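Local coordinates for carbohydrate oxidase (Microdochium nivale, PDB 3RJA), which oxidises the C1 hydroxyl of mono-, oligo- and polysaccharides to the lactone with its FAD cofactor, passing the electrons to oxygen to give hydrogen peroxide, at residues Glu234-Ala237 with Ala241-Glu244; Pro257-Leu262 with Ala272-Leu277. All blocks are in the same frame, centred on the assembly; numbering follows the deposited sequence.

Contact 1: Glu234-Ala237 with Ala241-Glu244; sequences EDYA and APRE. With ZN (zinc ion), chain F.
The C-terminal end of helix 223-239, where the chain turns off toward strand 245-251, is joined to the exit loop by Tyr236 and Ala241. Tyr236 O accepts the N-H of Ala241, five residues on, in a short, nearly straight bond (2.7 Å, 171° at the hydrogen). With CG anti to its backbone N (chi1 177°), the Tyr236 side chain runs alongside the loop. Ala241 CA lies over one face of the Tyr236 ring near the rim, Ala241 CB touches Tyr236 CE2 at 3.5 Å, and Pro242 CD meets Tyr236 OH at 3.6 Å. The hydroxyl itself is hydrogen-bonded to Ala273 O of helix 267-278. A phenylalanine here lacks the hydroxyl and is likely to leave Ala273 O without this mate. A water lies within bonding distance of both Ala237 O (3.0 Å) and Ala241 O (2.7 Å), but it has other acceptors nearby, so the two bonds need not be made at once. On the same helix, Asp235 OD2 binds zinc at 2.0 Å together with Glu231, and its OD1 pairs with Lys330. The bond from Tyr236 O to Ala241 N closes a six-residue pi-turn, a common way for a helix to end.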
ATOM      1  N   GLU A 234      10.082 -20.418  -0.790  1.00 12.44           N
ATOM      2  CA  GLU A 234      10.367 -19.854   0.526  1.00 12.99           C
ATOM      3  C   GLU A 234      11.832 -20.051   0.890  1.00 13.10           C
ATOM      4  O   GLU A 234      12.457 -19.130   1.470  1.00 13.17           O
ATOM      5  CB  GLU A 234       9.462 -20.375   1.642  1.00 14.10           C
ATOM      6  CG  GLU A 234       9.903 -19.777   3.007  1.00 13.44           C
ATOM      7  CD  GLU A 234       8.907 -19.985   4.137  1.00 15.59           C
ATOM      8  OE1 GLU A 234       7.671 -19.912   3.860  1.00 16.55           O
ATOM      9  OE2 GLU A 234       9.352 -20.205   5.314  1.00 14.20           O
ATOM     10  N   ASP A 235      12.384 -21.219   0.527  1.00 12.07           N
ATOM     11  CA  ASP A 235      13.795 -21.523   0.801  1.00 13.02           C
ATOM     12  C   ASP A 235      14.702 -20.504   0.134  1.00 13.04           C
ATOM     13  O   ASP A 235      15.627 -19.955   0.759  1.00 13.73           O
ATOM     14  CB  ASP A 235      14.203 -22.934   0.287  1.00 12.19           C
ATOM     15  CG  ASP A 235      13.569 -24.064   1.082  1.00 11.42           C
ATOM     16  OD1 ASP A 235      13.175 -23.845   2.243  1.00 11.17           O
ATOM     17  OD2 ASP A 235      13.479 -25.191   0.543  1.00 11.74           O
ATOM     18  N   TYR A 236      14.463 -20.306  -1.160  1.00 12.93           N
ATOM     19  CA  TYR A 236      15.267 -19.396  -1.956  1.00 13.70           C
ATOM     20  C   TYR A 236      15.123 -17.980  -1.373  1.00 14.15           C
ATOM     21  O   TYR A 236      16.114 -17.257  -1.195  1.00 14.62           O
ATOM     22  CB  TYR A 236      14.822 -19.463  -3.426  1.00 13.23           C
ATOM     23  CG  TYR A 236      15.545 -18.490  -4.329  1.00 14.54           C
ATOM     24  CD1 TYR A 236      16.852 -18.755  -4.795  1.00 14.22           C
ATOM     25  CD2 TYR A 236      14.918 -17.319  -4.759  1.00 13.08           C
ATOM     26  CE1 TYR A 236      17.515 -17.848  -5.650  1.00 13.35           C
ATOM     27  CE2 TYR A 236      15.556 -16.429  -5.627  1.00 13.31           C
ATOM     28  CZ  TYR A 236      16.851 -16.691  -6.067  1.00 13.84           C
ATOM     29  OH  TYR A 236      17.480 -15.774  -6.889  1.00 12.99           O
ATOM     30  N   ALA A 237      13.892 -17.602  -1.041  1.00 14.29           N
ATOM     31  CA  ALA A 237      13.635 -16.280  -0.459  1.00 14.86           C
ATOM     32  C   ALA A 237      14.415 -16.123   0.860  1.00 15.52           C
ATOM     33  O   ALA A 237      15.147 -15.138   1.058  1.00 14.92           O
ATOM     34  CB  ALA A 237      12.125 -16.078  -0.236  1.00 13.68           C
ATOM     35  N   ALA A 241      18.141 -15.692  -2.184  1.00 15.76           N
ATOM     36  CA  ALA A 241      17.811 -14.573  -3.076  1.00 15.03           C
ATOM     37  C   ALA A 241      18.699 -13.323  -2.851  1.00 16.03           C
ATOM     38  O   ALA A 241      18.661 -12.693  -1.777  1.00 16.08           O
ATOM     39  CB  ALA A 241      16.312 -14.206  -2.968  1.00 14.68           C
ATOM     40  N   PRO A 242      19.529 -12.972  -3.855  1.00 16.03           N
ATOM     41  CA  PRO A 242      20.338 -11.771  -3.719  1.00 16.56           C
ATOM     42  C   PRO A 242      19.443 -10.541  -3.601  1.00 15.55           C
ATOM     43  O   PRO A 242      18.280 -10.581  -3.980  1.00 13.95           O
ATOM     44  CB  PRO A 242      21.143 -11.740  -5.025  1.00 19.00           C
ATOM     45  CG  PRO A 242      21.213 -13.193  -5.426  1.00 20.15           C
ATOM     46  CD  PRO A 242      19.852 -13.713  -5.080  1.00 16.95           C
ATOM     47  N   ARG A 243      20.002  -9.485  -3.041  1.00 16.21           N
ATOM     48  CA  ARG A 243      19.373  -8.170  -2.952  1.00 16.95           C
ATOM     49  C   ARG A 243      18.743  -7.721  -4.269  1.00 15.56           C
ATOM     50  O   ARG A 243      17.614  -7.239  -4.275  1.00 14.40           O
ATOM     51  CB  ARG A 243      20.444  -7.156  -2.536  1.00 18.98           C
ATOM     52  CG  ARG A 243      19.894  -5.835  -2.086  1.00 21.84           C
ATOM     53  CD  ARG A 243      21.030  -4.823  -1.835  1.00 22.83           C
ATOM     54  NE  ARG A 243      20.454  -3.514  -1.570  1.00 25.71           N
ATOM     55  CZ  ARG A 243      21.074  -2.352  -1.744  1.00 32.73           C
ATOM     56  NH1 ARG A 243      22.326  -2.308  -2.209  1.00 33.55           N
ATOM     57  NH2 ARG A 243      20.428  -1.224  -1.464  1.00 31.55           N
ATOM     58  N   GLU A 244      19.468  -7.900  -5.375  1.00 15.04           N
ATOM     59  CA  GLU A 244      19.037  -7.420  -6.698  1.00 15.55           C
ATOM     60  C   GLU A 244      17.738  -8.081  -7.252  1.00 15.36           C
ATOM     61  O   GLU A 244      17.187  -7.622  -8.265  1.00 14.20           O
ATOM     62  CB  GLU A 244      20.157  -7.634  -7.738  1.00 16.38           C
ATOM     63  CG  GLU A 244      21.413  -6.772  -7.578  1.00 17.63           C
ATOM     64  CD  GLU A 244      22.280  -7.214  -6.377  1.00 19.49           C
ATOM     65  OE1 GLU A 244      22.227  -8.409  -5.984  1.00 16.90           O
ATOM     66  OE2 GLU A 244      23.008  -6.351  -5.845  1.00 19.52           O
TER
HETATM   67 ZN    ZN F 603      12.847 -26.645   1.758  0.50 18.88          ZN
HETATM   68  O   HOH W   1      17.466 -13.240   0.626  1.00 20.69           O

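Contact 2: Pro257-Leu262 with Ala272-Leu277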
ATOM      1  N   PRO A 257      -0.451 -20.286 -11.944  1.00 15.17           N
ATOM      2  CA  PRO A 257       0.520 -19.440 -11.229  1.00 14.54           C
ATOM      3  C   PRO A 257       1.833 -19.131 -12.006  1.00 15.32           C
ATOM      4  O   PRO A 257       2.315 -19.932 -12.838  1.00 13.45           O
ATOM      5  CB  PRO A 257       0.836 -20.251  -9.962  1.00 15.22           C
ATOM      6  CG  PRO A 257       0.576 -21.677 -10.340  1.00 15.21           C
ATOM      7  CD  PRO A 257      -0.612 -21.609 -11.297  1.00 14.97           C
ATOM      8  N   GLY A 258       2.399 -17.965 -11.729  1.00 13.24           N
ATOM      9  CA  GLY A 258       3.661 -17.596 -12.336  1.00 13.00           C
ATOM     10  C   GLY A 258       4.508 -16.847 -11.328  1.00 13.23           C
ATOM     11  O   GLY A 258       3.981 -16.272 -10.382  1.00 13.43           O
ATOM     12  N   ILE A 259       5.820 -16.885 -11.513  1.00 13.63           N
ATOM     13  CA  ILE A 259       6.684 -15.922 -10.861  1.00 15.29           C
ATOM     14  C   ILE A 259       6.768 -14.677 -11.752  1.00 15.43           C
ATOM     15  O   ILE A 259       6.986 -14.793 -12.958  1.00 16.17           O
ATOM     16  CB  ILE A 259       8.089 -16.516 -10.599  1.00 15.24           C
ATOM     17  CG1 ILE A 259       8.026 -17.530  -9.437  1.00 15.62           C
ATOM     18  CG2 ILE A 259       9.110 -15.416 -10.374  1.00 15.58           C
ATOM     19  CD1 ILE A 259       9.320 -18.408  -9.250  1.00 14.66           C
ATOM     20  N   GLU A 260       6.578 -13.494 -11.169  1.00 15.36           N
ATOM     21  CA  GLU A 260       6.967 -12.263 -11.872  1.00 16.74           C
ATOM     22  C   GLU A 260       7.952 -11.491 -11.027  1.00 14.75           C
ATOM     23  O   GLU A 260       7.812 -11.407  -9.806  1.00 13.54           O
ATOM     24  CB  GLU A 260       5.802 -11.289 -12.117  1.00 17.74           C
ATOM     25  CG  GLU A 260       4.446 -11.850 -12.326  1.00 19.33           C
ATOM     26  CD  GLU A 260       3.407 -10.720 -12.359  0.50 17.72           C
ATOM     27  OE1 GLU A 260       2.522 -10.697 -11.488  0.50 16.92           O
ATOM     28  OE2 GLU A 260       3.524  -9.829 -13.226  0.50 17.36           O
ATOM     29  N   GLY A 261       8.882 -10.839 -11.695  1.00 15.30           N
ATOM     30  CA  GLY A 261       9.939 -10.167 -10.990  1.00 14.20           C
ATOM     31  C   GLY A 261      10.649  -9.111 -11.776  1.00 14.32           C
ATOM     32  O   GLY A 261      10.422  -8.928 -13.000  1.00 14.13           O
ATOM     33  N   LEU A 262      11.502  -8.413 -11.033  1.00 13.91           N
ATOM     34  CA  LEU A 262      12.372  -7.367 -11.520  1.00 15.42           C
ATOM     35  C   LEU A 262      13.770  -7.578 -10.928  1.00 15.36           C
ATOM     36  O   LEU A 262      13.931  -7.710  -9.708  1.00 15.71           O
ATOM     37  CB  LEU A 262      11.840  -5.981 -11.118  1.00 14.23           C
ATOM     38  CG  LEU A 262      12.560  -4.816 -11.826  1.00 15.09           C
ATOM     39  CD1 LEU A 262      12.371  -4.897 -13.348  1.00 14.79           C
ATOM     40  CD2 LEU A 262      12.178  -3.379 -11.294  1.00 14.25           C
ATOM     41  N   ALA A 272      21.717 -16.406 -13.762  1.00 20.26           N
ATOM     42  CA  ALA A 272      22.681 -16.981 -12.839  1.00 19.82           C
ATOM     43  C   ALA A 272      22.160 -16.851 -11.403  1.00 20.55           C
ATOM     44  O   ALA A 272      22.222 -17.794 -10.637  1.00 19.15           O
ATOM     45  CB  ALA A 272      24.041 -16.296 -12.981  1.00 22.55           C
ATOM     46  N   ALA A 273      21.625 -15.680 -11.061  1.00 19.90           N
ATOM     47  CA  ALA A 273      21.133 -15.419  -9.703  1.00 17.55           C
ATOM     48  C   ALA A 273      19.889 -16.252  -9.337  1.00 17.41           C
ATOM     49  O   ALA A 273      19.718 -16.637  -8.181  1.00 16.31           O
ATOM     50  CB  ALA A 273      20.856 -13.918  -9.518  1.00 16.73           C
ATOM     51  N   PHE A 274      19.036 -16.521 -10.328  1.00 16.16           N
ATOM     52  CA  PHE A 274      17.749 -17.217 -10.115  1.00 16.04           C
ATOM     53  C   PHE A 274      17.874 -18.721 -10.270  1.00 16.82           C
ATOM     54  O   PHE A 274      16.987 -19.457  -9.833  1.00 16.01           O
ATOM     55  CB  PHE A 274      16.668 -16.707 -11.102  1.00 14.47           C
ATOM     56  CG  PHE A 274      15.309 -16.593 -10.496  1.00 14.66           C
ATOM     57  CD1 PHE A 274      15.056 -15.654  -9.482  1.00 15.01           C
ATOM     58  CD2 PHE A 274      14.284 -17.449 -10.882  1.00 14.78           C
ATOM     59  CE1 PHE A 274      13.790 -15.556  -8.890  1.00 13.90           C
ATOM     60  CE2 PHE A 274      13.003 -17.364 -10.317  1.00 14.91           C
ATOM     61  CZ  PHE A 274      12.754 -16.411  -9.315  1.00 16.14           C
ATOM     62  N   GLN A 275      18.980 -19.176 -10.864  1.00 16.55           N
ATOM     63  CA  GLN A 275      19.179 -20.614 -11.167  1.00 17.20           C
ATOM     64  C   GLN A 275      18.984 -21.573  -9.974  1.00 17.34           C
ATOM     65  O   GLN A 275      18.402 -22.647 -10.166  1.00 18.25           O
ATOM     66  CB  GLN A 275      20.547 -20.869 -11.847  1.00 17.51           C
ATOM     67  CG  GLN A 275      20.631 -22.231 -12.616  1.00 20.17           C
ATOM     68  CD  GLN A 275      19.586 -22.349 -13.728  1.00 21.01           C
ATOM     69  OE1 GLN A 275      19.447 -21.451 -14.551  1.00 26.14           O
ATOM     70  NE2 GLN A 275      18.856 -23.453 -13.753  1.00 20.02           N
ATOM     71  N   PRO A 276      19.465 -21.193  -8.760  1.00 16.42           N
ATOM     72  CA  PRO A 276      19.256 -22.038  -7.593  1.00 16.99           C
ATOM     73  C   PRO A 276      17.797 -22.343  -7.351  1.00 17.60           C
ATOM     74  O   PRO A 276      17.495 -23.431  -6.886  1.00 17.90           O
ATOM     75  CB  PRO A 276      19.856 -21.206  -6.434  1.00 16.74           C
ATOM     76  CG  PRO A 276      20.969 -20.438  -7.094  1.00 16.69           C
ATOM     77  CD  PRO A 276      20.355 -20.048  -8.437  1.00 16.81           C
ATOM     78  N   LEU A 277      16.902 -21.408  -7.693  1.00 17.80           N
ATOM     79  CA  LEU A 277      15.463 -21.609  -7.538  1.00 15.37           C
ATOM     80  C   LEU A 277      14.912 -22.473  -8.674  1.00 16.45           C
ATOM     81  O   LEU A 277      14.153 -23.432  -8.423  1.00 16.79           O
ATOM     82  CB  LEU A 277      14.703 -20.273  -7.490  1.00 15.85           C
ATOM     83  CG  LEU A 277      13.154 -20.379  -7.325  1.00 16.60           C
ATOM     84  CD1 LEU A 277      12.755 -21.434  -6.284  1.00 14.32           C
ATOM     85  CD2 LEU A 277      12.516 -19.001  -6.944  1.00 16.76           C
TER
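Ile259 sets CG2 anti to its backbone N and CG1 beside it (chi1 -74°), then extends CD1 (chi2 169°), while Phe274 holds an off-staggered chi1 of -142°; strand and helix thereby aim isoleucine and ring at each other from opposite directions. Strand 258-264 and helix 267-278 begin a beta-alpha-beta crossover that ends in strand 286-293, the second half of a ferredoxin-like beta-alpha-beta-beta-alpha-beta unit within the eight-stranded antiparallel sheet. Both branches of Ile259 reach the far end of the phenyl group. Ile259 CD1 arrives at the ring edge, in plane, 4.0 Å from Phe274 CE2, whereas Ile259 CG2 comes in obliquely, 3.9 Å from Phe274 CZ. One turn on along the helix, Leu277 brings CD2 to 4.0 Å from Ile259 CD1, so this one methyl packs against both helix residues. The contact is wholly apolar, small and buried. Around it, Phe247 presents an edge-to-face partner to the Phe274 ring and also touches Ile259 and Leu277, while Phe214 of the neighbouring strand 211-217 meets both Ile259 and Phe274, extending the hydrophobic layer between sheet and helix. The helix is kinked between its two contact residues: Pro276 has no N-H to give to the preceding turn, and Leu277 N bonds instead to Phe274 O, three residues back, at 2.9 Å.

How the contacts relate
Contacts 1 and 2 follow each other along the chain, their centres 9 Å apart, on the same side of the chain's centre. Contact 1 ends the first helix of the ferredoxin-like unit, 223-239, and leads into strand 245-251; contact 2 packs the next strand, 258-264, on the second helix, 267-278. The two strands are antiparallel neighbours, and Glu244 already pairs by backbone with Tyr264. Tyr236 joins the two contacts directly, its CD2 packing on Leu277 CD2 at 3.7 Å and its ring standing edge-to-face to Phe274. Both helices thus share one apolar layer against the same sheet, which also carries sugar-site residues such as Arg248, Phe354 and Gln387.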